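Local coordinates for Nitrate/nitrite binding protein NrtA (Synechocystis sp., PDB 2G29) that binds nitrate in the periplasm as the substrate-binding protein of the NrtABCD ABC transporter, which takes up nitrate and probably nitrite, at residues L42-P47 with I318-W323; N28-T33 with Y60-V65; P156-T161 with F186-V191. All coordinates share one frame; numbering follows the deposited sequence.

Interaction 1: residues L42-P47 with I318-W323; sequences LTDAAP and IMQKYW
The Tyr322 ring meets Thr43, Asp44 and Pro47 obliquely. Its CE2 lies 4.1 Å from Asp44 CA, and its CD2 is 4.4 Å from Pro47 CD. The second flat group, the Gln320 amide, is carried across to Asp44 by a chain extended beyond CG (chi2 -172°). The two side chains cross at about a right angle, yet the amide and carboxylate planes are only 17° apart. Gln320 OE1 touches Asp44 CB at 3.4 Å. Tyr322 OH donates to Gln320 OE1 (2.9 Å), tilted 27° from the carbonyl plane, and also rests on Thr43 CG2 at 3.6 Å. This bond helps fix the amide's turn. Gln320 NE2 gives one hydrogen to Gly125 O and one to a water 2.7 Å away. That water also accepts from Asp44 N, bridging the segments. Replacing Gln320 by an alanine would probably leave Tyr322 OH without its acceptor, break the water bridge to Asp44 N and open a gap beside Asp44 CB. Asp44 OD2 forms a salt bridge with the nitrate-binding Lys240, so the contact backs the nitrate site. Around it, Leu283 of helix 276-284 covers Thr43, Cys270 of helix 253-271 meets Tyr322, and His93 of strand 91-95 packs against Asp44.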
loop_
_atom_site.group_PDB
_atom_site.type_symbol
_atom_site.label_atom_id
_atom_site.label_comp_id
_atom_site.label_asym_id
_atom_site.label_seq_id
_atom_site.Cartn_x
_atom_site.Cartn_y
_atom_site.Cartn_z
ATOM N N LEU A 42 4.100 -8.381 -3.754
ATOM C CA LEU A 42 2.922 -7.651 -4.213
ATOM C C LEU A 42 3.280 -6.874 -5.472
ATOM O O LEU A 42 4.382 -6.326 -5.555
ATOM C CB LEU A 42 2.501 -6.644 -3.142
ATOM C CG LEU A 42 2.079 -7.304 -1.835
ATOM C CD1 LEU A 42 2.211 -6.302 -0.701
ATOM C CD2 LEU A 42 0.669 -7.834 -1.951
ATOM N N THR A 43 2.339 -6.769 -6.407
ATOM C CA THR A 43 2.598 -6.059 -7.648
ATOM C C THR A 43 3.065 -4.634 -7.409
ATOM O O THR A 43 3.892 -4.128 -8.179
ATOM C CB THR A 43 1.366 -6.061 -8.523
ATOM O OG1 THR A 43 0.879 -7.399 -8.595
ATOM C CG2 THR A 43 1.730 -5.602 -9.954
ATOM N N ASP A 44 2.584 -3.973 -6.354
ATOM C CA ASP A 44 3.016 -2.603 -6.120
ATOM C C ASP A 44 4.457 -2.445 -5.596
ATOM O O ASP A 44 4.919 -1.327 -5.350
ATOM C CB ASP A 44 2.007 -1.816 -5.264
ATOM C CG ASP A 44 1.577 -2.542 -4.009
ATOM O OD1 ASP A 44 2.373 -3.254 -3.398
ATOM O OD2 ASP A 44 0.413 -2.317 -3.623
ATOM N N ALA A 45 5.182 -3.553 -5.485
ATOM C CA ALA A 45 6.613 -3.519 -5.175
ATOM C C ALA A 45 7.378 -3.446 -6.504
ATOM O O ALA A 45 8.588 -3.295 -6.505
ATOM C CB ALA A 45 7.022 -4.793 -4.440
ATOM N N ALA A 46 6.650 -3.556 -7.627
ATOM C CA ALA A 46 7.317 -3.572 -8.944
ATOM C C ALA A 46 8.389 -2.517 -9.173
ATOM O O ALA A 46 9.453 -2.834 -9.666
ATOM C CB ALA A 46 6.300 -3.507 -10.086
ATOM N N PRO A 47 8.131 -1.263 -8.818
ATOM C CA PRO A 47 9.171 -0.249 -9.049
ATOM C C PRO A 47 10.509 -0.586 -8.393
ATOM O O PRO A 47 11.566 -0.342 -8.979
ATOM C CB PRO A 47 8.543 1.034 -8.492
ATOM C CG PRO A 47 7.458 0.575 -7.593
ATOM C CD PRO A 47 6.910 -0.683 -8.236
ATOM N N ILE A 318 -9.044 2.652 -12.357
ATOM C CA ILE A 318 -8.939 2.097 -10.995
ATOM C C ILE A 318 -7.780 1.126 -10.804
ATOM O O ILE A 318 -7.538 0.634 -9.674
ATOM C CB ILE A 318 -10.269 1.428 -10.537
ATOM C CG1 ILE A 318 -10.616 0.230 -11.411
ATOM C CG2 ILE A 318 -11.410 2.447 -10.618
ATOM C CD1 ILE A 318 -11.960 -0.408 -11.044
ATOM N N MET A 319 -7.045 0.834 -11.873
ATOM C CA MET A 319 -5.902 -0.078 -11.757
ATOM C C MET A 319 -4.703 0.567 -11.038
ATOM O O MET A 319 -4.658 1.782 -10.850
ATOM C CB MET A 319 -5.454 -0.555 -13.140
ATOM C CG MET A 319 -4.797 0.525 -13.985
ATOM S SD MET A 319 -4.545 0.011 -15.695
ATOM C CE MET A 319 -3.336 -1.293 -15.483
ATOM N N GLN A 320 -3.725 -0.239 -10.642
ATOM C CA GLN A 320 -2.543 0.307 -9.982
ATOM C C GLN A 320 -1.826 1.276 -10.934
ATOM O O GLN A 320 -1.658 0.998 -12.124
ATOM C CB GLN A 320 -1.624 -0.822 -9.510
ATOM C CG GLN A 320 -2.067 -1.483 -8.215
ATOM C CD GLN A 320 -1.037 -2.454 -7.674
ATOM O OE1 GLN A 320 0.144 -2.374 -8.013
ATOM N NE2 GLN A 320 -1.258 -3.436 -6.809
ATOM N N LYS A 321 -1.445 2.424 -10.399
ATOM C CA LYS A 321 -0.731 3.447 -11.155
ATOM C C LYS A 321 0.516 3.791 -10.366
ATOM O O LYS A 321 0.453 3.934 -9.133
ATOM C CB LYS A 321 -1.603 4.697 -11.321
ATOM C CG LYS A 321 -2.833 4.509 -12.168
ATOM C CD LYS A 321 -3.755 5.714 -11.960
ATOM C CE LYS A 321 -5.038 5.577 -12.779
ATOM N NZ LYS A 321 -6.017 6.666 -12.525
ATOM N N TYR A 322 1.629 3.972 -11.075
ATOM C CA TYR A 322 2.930 4.258 -10.482
ATOM C C TYR A 322 3.468 5.620 -10.876
ATOM O O TYR A 322 4.450 6.055 -10.331
ATOM C CB TYR A 322 3.982 3.194 -10.900
ATOM C CG TYR A 322 3.486 1.773 -10.738
ATOM C CD1 TYR A 322 3.199 0.979 -11.858
ATOM C CD2 TYR A 322 3.209 1.248 -9.474
ATOM C CE1 TYR A 322 2.639 -0.288 -11.724
ATOM C CE2 TYR A 322 2.657 -0.016 -9.333
ATOM C CZ TYR A 322 2.365 -0.778 -10.459
ATOM O OH TYR A 322 1.757 -2.007 -10.349
ATOM N N TRP A 323 2.822 6.286 -11.825
ATOM C CA TRP A 323 3.331 7.573 -12.263
ATOM C C TRP A 323 2.243 8.511 -12.758
ATOM O O TRP A 323 2.209 9.669 -12.355
ATOM C CB TRP A 323 4.369 7.362 -13.361
ATOM C CG TRP A 323 5.142 8.597 -13.629
ATOM C CD1 TRP A 323 5.022 9.445 -14.715
ATOM C CD2 TRP A 323 6.186 9.118 -12.831
ATOM N NE1 TRP A 323 5.944 10.460 -14.621
ATOM C CE2 TRP A 323 6.668 10.289 -13.475
ATOM C CE3 TRP A 323 6.762 8.724 -11.622
ATOM C CZ2 TRP A 323 7.694 11.041 -12.952
ATOM C CZ3 TRP A 323 7.775 9.473 -11.105
ATOM C CH2 TRP A 323 8.234 10.624 -11.759
HETATM O O HOH W 1 -0.026 -4.912 -4.976
#

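Interaction 2: residues N28-T33 with Y60-V65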
loop_
_atom_site.group_PDB
_atom_site.type_symbol
_atom_site.label_atom_id
_atom_site.label_comp_id
_atom_site.label_asym_id
_atom_site.label_seq_id
_atom_site.Cartn_x
_atom_site.Cartn_y
_atom_site.Cartn_z
ATOM N N ASN A 28 26.003 14.965 -6.161
ATOM C CA ASN A 28 27.258 14.291 -6.604
ATOM C C ASN A 28 27.112 12.764 -6.471
ATOM O O ASN A 28 25.992 12.213 -6.465
ATOM C CB ASN A 28 28.466 14.801 -5.771
ATOM C CG ASN A 28 29.362 15.807 -6.535
ATOM O OD1 ASN A 28 30.008 15.461 -7.535
ATOM N ND2 ASN A 28 29.413 17.051 -6.050
ATOM N N ALA A 29 28.247 12.089 -6.344
ATOM C CA ALA A 29 28.276 10.632 -6.245
ATOM C C ALA A 29 27.761 10.093 -4.930
ATOM O O ALA A 29 27.989 10.673 -3.865
ATOM C CB ALA A 29 29.706 10.113 -6.490
ATOM N N PRO A 30 27.029 8.971 -4.991
ATOM C CA PRO A 30 26.518 8.407 -3.741
ATOM C C PRO A 30 27.648 8.083 -2.777
ATOM O O PRO A 30 28.737 7.670 -3.202
ATOM C CB PRO A 30 25.777 7.149 -4.203
ATOM C CG PRO A 30 26.418 6.789 -5.490
ATOM C CD PRO A 30 26.629 8.153 -6.144
ATOM N N GLU A 31 27.391 8.266 -1.482
ATOM C CA GLU A 31 28.363 7.996 -0.426
ATOM C C GLU A 31 28.590 6.480 -0.296
ATOM O O GLU A 31 29.658 6.023 0.119
ATOM C CB GLU A 31 27.864 8.565 0.913
ATOM C CG GLU A 31 27.586 10.080 0.943
ATOM C CD GLU A 31 26.177 10.434 0.449
ATOM O OE1 GLU A 31 25.469 9.524 -0.049
ATOM O OE2 GLU A 31 25.787 11.623 0.553
ATOM N N VAL A 32 27.564 5.712 -0.643
ATOM C CA VAL A 32 27.620 4.258 -0.598
ATOM C C VAL A 32 26.973 3.760 -1.867
ATOM O O VAL A 32 26.129 4.441 -2.439
ATOM C CB VAL A 32 26.862 3.687 0.608
ATOM C CG1 VAL A 32 26.838 2.173 0.531
ATOM C CG2 VAL A 32 27.524 4.129 1.904
ATOM N N THR A 33 27.382 2.571 -2.311
ATOM C CA THR A 33 26.877 1.985 -3.532
ATOM C C THR A 33 25.875 0.868 -3.299
ATOM O O THR A 33 25.424 0.233 -4.248
ATOM C CB THR A 33 28.023 1.418 -4.396
ATOM O OG1 THR A 33 28.731 0.423 -3.651
ATOM C CG2 THR A 33 28.987 2.536 -4.794
ATOM N N TYR A 60 22.232 5.031 -11.585
ATOM C CA TYR A 60 22.514 6.108 -10.636
ATOM C C TYR A 60 23.625 5.828 -9.608
ATOM O O TYR A 60 23.563 6.291 -8.473
ATOM C CB TYR A 60 21.206 6.560 -9.932
ATOM C CG TYR A 60 20.244 7.156 -10.926
ATOM C CD1 TYR A 60 19.268 6.377 -11.537
ATOM C CD2 TYR A 60 20.443 8.458 -11.417
ATOM C CE1 TYR A 60 18.540 6.849 -12.618
ATOM C CE2 TYR A 60 19.712 8.932 -12.497
ATOM C CZ TYR A 60 18.768 8.130 -13.104
ATOM O OH TYR A 60 18.073 8.578 -14.225
ATOM N N GLY A 61 24.635 5.050 -10.008
ATOM C CA GLY A 61 25.783 4.802 -9.159
ATOM C C GLY A 61 25.684 3.880 -7.966
ATOM O O GLY A 61 26.562 3.879 -7.095
ATOM N N MET A 62 24.635 3.067 -7.947
ATOM C CA MET A 62 24.422 2.145 -6.853
ATOM C C MET A 62 24.100 0.797 -7.446
ATOM O O MET A 62 22.967 0.318 -7.387
ATOM C CB MET A 62 23.286 2.671 -5.980
ATOM C CG MET A 62 23.718 3.958 -5.269
ATOM S SD MET A 62 22.475 4.541 -4.209
ATOM C CE MET A 62 22.867 3.546 -2.747
ATOM N N PRO A 63 25.102 0.158 -8.061
ATOM C CA PRO A 63 24.827 -1.148 -8.648
ATOM C C PRO A 63 24.811 -2.300 -7.645
ATOM O O PRO A 63 24.607 -3.436 -8.060
ATOM C CB PRO A 63 25.948 -1.307 -9.665
ATOM C CG PRO A 63 27.070 -0.627 -9.006
ATOM C CD PRO A 63 26.445 0.630 -8.443
ATOM N N ASP A 64 24.997 -2.027 -6.352
ATOM C CA ASP A 64 25.018 -3.108 -5.351
ATOM C C ASP A 64 23.801 -3.162 -4.432
ATOM O O ASP A 64 23.832 -3.809 -3.387
ATOM C CB ASP A 64 26.285 -3.014 -4.506
ATOM C CG ASP A 64 27.544 -2.962 -5.362
ATOM O OD1 ASP A 64 27.717 -3.857 -6.207
ATOM O OD2 ASP A 64 28.339 -2.017 -5.189
ATOM N N VAL A 65 22.741 -2.475 -4.826
ATOM C CA VAL A 65 21.503 -2.461 -4.034
ATOM C C VAL A 65 20.896 -3.861 -3.957
ATOM O O VAL A 65 20.855 -4.577 -4.958
ATOM C CB VAL A 65 20.468 -1.491 -4.668
ATOM C CG1 VAL A 65 19.072 -1.642 -4.000
ATOM C CG2 VAL A 65 20.967 -0.071 -4.519
#
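Residues 28-33 and 60-65 meet without forming a regular sheet, their backbones coming closest at Thr33 and Met62, whose CA atoms are 4.1 Å apart. The second segment begins where helix 56-59 ends in a Schellman motif, with Gly61 as its C-prime residue, and goes on into a type I beta turn from Met62 to Val65. Asp64 N, within that turn, donates to Thr33 O at 3.1 Å, with an N-H...O angle of 143°.

Pro30 sits against the helix end. Its CG touches Gly61 O at 3.3 Å and Met62 CG at 3.9 Å. A side chain on Gly61 would point at Pro30 and come tight against its ring. The positive phi of Gly61 (74°) also favours glycine. Met62 bends at its last torsion (chi3 85°), which brings CE to 3.4 Å from Val32 O. That carbonyl oxygen is buried here with no polar partner in the model. Ala255 of helix 253-271 packs against both Pro30 and Met62. The contact thus ties the chain entering strand 36-39 to the turn that leads into strand 66-69. These are neighbouring parallel strands of one sheet, and the contact lies away from the nitrate site.

The side chains of Thr33 and Asp64 run alongside each other and point the same way. Thr33 OG1 donates to the anti lone pair of Asp64 OD2 at 2.9 Å.

Interaction 3: residues P156-T161 with F186-V191; sequences PKVAMT and FSTIVV
Lys157 to Met160 pair with Ser187 to Val190 as neighbouring parallel strands, held by five backbone hydrogen bonds. They run from Ser187 N to Pro156 O, Val158 N to Ser187 O, Ile189 N to Val158 O, Met160 N to Ile189 O and Val191 N to Met160 O, each 2.9 to 3.0 Å. The strand axes cross at -40°.

Side chains then pack on both faces of the pair. On one face Val158 CG2 meets Phe186 CD1 at 3.6 Å and Thr188 CG2 at 3.7 Å. Thr188 CG2 also lies at the edge of the Phe186 ring, in its plane. Further along, Met160 is folded back (chi1 45°, chi2 72°), which carries CE across to Val190 CG2 at 3.7 Å and close to Thr188 OG1. That hydroxyl is hydrogen-bonded to Arg172. On the other face the bent Lys157 chain crosses Ile189 at about a right angle, its CD 3.8 Å from Ile189 CG2. Ala159 CB touches Val191 CG2 at 3.7 Å.

Thr161, just past the strand, lies beside the nitrate-binding His167. Helix 166-177 connects the two parallel strands, making a beta-alpha-beta unit. Strand 187-190 is outermost in its sheet, and strand 157-160 lies between it and strand 207-211. Helix 166-177 packs on the Val158 and Thr188 face with Phe150 of helix 146-151, while Met196 of helix 196-201 covers Ala159 and Val191.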
loop_
_atom_site.group_PDB
_atom_site.type_symbol
_atom_site.label_atom_id
_atom_site.label_comp_id
_atom_site.label_asym_id
_atom_site.label_seq_id
_atom_site.Cartn_x
_atom_site.Cartn_y
_atom_site.Cartn_z
ATOM N N PRO A 156 -16.687 -13.914 14.034
ATOM C CA PRO A 156 -16.199 -13.803 12.658
ATOM C C PRO A 156 -14.967 -12.918 12.590
ATOM O O PRO A 156 -14.909 -11.846 13.204
ATOM C CB PRO A 156 -17.384 -13.212 11.885
ATOM C CG PRO A 156 -18.205 -12.500 12.928
ATOM C CD PRO A 156 -18.040 -13.336 14.179
ATOM N N LYS A 157 -13.987 -13.372 11.826
ATOM C CA LYS A 157 -12.761 -12.604 11.674
ATOM C C LYS A 157 -12.648 -12.056 10.262
ATOM O O LYS A 157 -13.129 -12.652 9.296
ATOM C CB LYS A 157 -11.535 -13.502 11.909
ATOM C CG LYS A 157 -11.480 -14.276 13.237
ATOM C CD LYS A 157 -11.535 -13.340 14.423
ATOM C CE LYS A 157 -11.302 -14.073 15.742
ATOM N NZ LYS A 157 -11.338 -13.133 16.921
ATOM N N VAL A 158 -12.023 -10.894 10.141
ATOM C CA VAL A 158 -11.734 -10.376 8.808
ATOM C C VAL A 158 -10.213 -10.140 8.832
ATOM O O VAL A 158 -9.655 -9.629 9.826
ATOM C CB VAL A 158 -12.490 -9.089 8.471
ATOM C CG1 VAL A 158 -13.999 -9.324 8.616
ATOM C CG2 VAL A 158 -12.044 -7.981 9.337
ATOM N N ALA A 159 -9.525 -10.532 7.768
ATOM C CA ALA A 159 -8.067 -10.388 7.776
ATOM C C ALA A 159 -7.557 -9.170 7.037
ATOM O O ALA A 159 -8.071 -8.800 5.973
ATOM C CB ALA A 159 -7.402 -11.630 7.174
ATOM N N MET A 160 -6.539 -8.555 7.629
ATOM C CA MET A 160 -5.863 -7.410 7.044
ATOM C C MET A 160 -4.374 -7.678 7.221
ATOM O O MET A 160 -3.967 -8.727 7.736
ATOM C CB MET A 160 -6.350 -6.086 7.617
ATOM C CG MET A 160 -6.504 -6.003 9.123
ATOM S SD MET A 160 -4.889 -5.948 9.953
ATOM C CE MET A 160 -5.410 -5.836 11.719
ATOM N N THR A 161 -3.550 -6.738 6.767
ATOM C CA THR A 161 -2.124 -7.018 6.656
ATOM C C THR A 161 -1.168 -6.501 7.730
ATOM O O THR A 161 -0.019 -6.916 7.760
ATOM C CB THR A 161 -1.671 -6.467 5.303
ATOM O OG1 THR A 161 -1.904 -5.070 5.312
ATOM C CG2 THR A 161 -2.457 -7.088 4.167
ATOM N N PHE A 186 -17.461 -8.021 14.203
ATOM C CA PHE A 186 -16.348 -8.816 13.679
ATOM C C PHE A 186 -15.085 -8.368 14.379
ATOM O O PHE A 186 -15.081 -7.329 15.051
ATOM C CB PHE A 186 -16.186 -8.606 12.172
ATOM C CG PHE A 186 -15.807 -7.220 11.807
ATOM C CD1 PHE A 186 -14.463 -6.848 11.678
ATOM C CD2 PHE A 186 -16.792 -6.249 11.647
ATOM C CE1 PHE A 186 -14.121 -5.545 11.403
ATOM C CE2 PHE A 186 -16.461 -4.929 11.367
ATOM C CZ PHE A 186 -15.093 -4.577 11.246
ATOM N N SER A 187 -14.029 -9.163 14.240
ATOM C CA SER A 187 -12.719 -8.824 14.811
ATOM C C SER A 187 -11.727 -8.864 13.656
ATOM O O SER A 187 -11.889 -9.671 12.735
ATOM C CB SER A 187 -12.267 -9.862 15.848
ATOM O OG SER A 187 -13.195 -9.981 16.912
ATOM N N THR A 188 -10.725 -7.982 13.696
ATOM C CA THR A 188 -9.701 -7.998 12.668
ATOM C C THR A 188 -8.564 -8.892 13.126
ATOM O O THR A 188 -8.288 -9.023 14.330
ATOM C CB THR A 188 -9.138 -6.573 12.352
ATOM O OG1 THR A 188 -8.735 -5.928 13.557
ATOM C CG2 THR A 188 -10.160 -5.728 11.602
ATOM N N ILE A 189 -7.936 -9.574 12.169
ATOM C CA ILE A 189 -6.764 -10.405 12.455
ATOM C C ILE A 189 -5.720 -10.043 11.406
ATOM O O ILE A 189 -6.070 -9.556 10.328
ATOM C CB ILE A 189 -7.031 -11.935 12.383
ATOM C CG1 ILE A 189 -7.533 -12.382 11.002
ATOM C CG2 ILE A 189 -8.054 -12.322 13.467
ATOM C CD1 ILE A 189 -7.540 -13.934 10.852
ATOM N N VAL A 190 -4.447 -10.265 11.726
ATOM C CA VAL A 190 -3.365 -9.991 10.775
ATOM C C VAL A 190 -2.910 -11.278 10.103
ATOM O O VAL A 190 -2.647 -12.263 10.794
ATOM C CB VAL A 190 -2.144 -9.416 11.499
ATOM C CG1 VAL A 190 -0.989 -9.224 10.511
ATOM C CG2 VAL A 190 -2.497 -8.092 12.154
ATOM N N VAL A 191 -2.808 -11.256 8.766
ATOM C CA VAL A 191 -2.290 -12.393 8.004
ATOM C C VAL A 191 -1.268 -11.803 6.997
ATOM O O VAL A 191 -1.567 -10.817 6.311
ATOM C CB VAL A 191 -3.418 -13.138 7.188
ATOM C CG1 VAL A 191 -2.808 -14.245 6.345
ATOM C CG2 VAL A 191 -4.465 -13.737 8.151
#

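Interactions 1 and 3 approach the nitrate site from different parts of the chain. The side chain of Asp44 in interaction 1 is about 4 Å from a bound nitrate ion, and that of Thr161 in interaction 3 is about 3 Å from one. Their centres are 24 Å apart and their nearest atoms about 7 Å. Interaction 3 joins two strands of one five-stranded sheet. Interaction 2 lies by the other such sheet, on the opposite side of the chain's centre from interaction 3, the centres of the two contacts 41 Å apart. Interaction 1 brings residues 42-47 against 318-323, and interaction 3 is nested in the loop it closes. No two of the contacts touch.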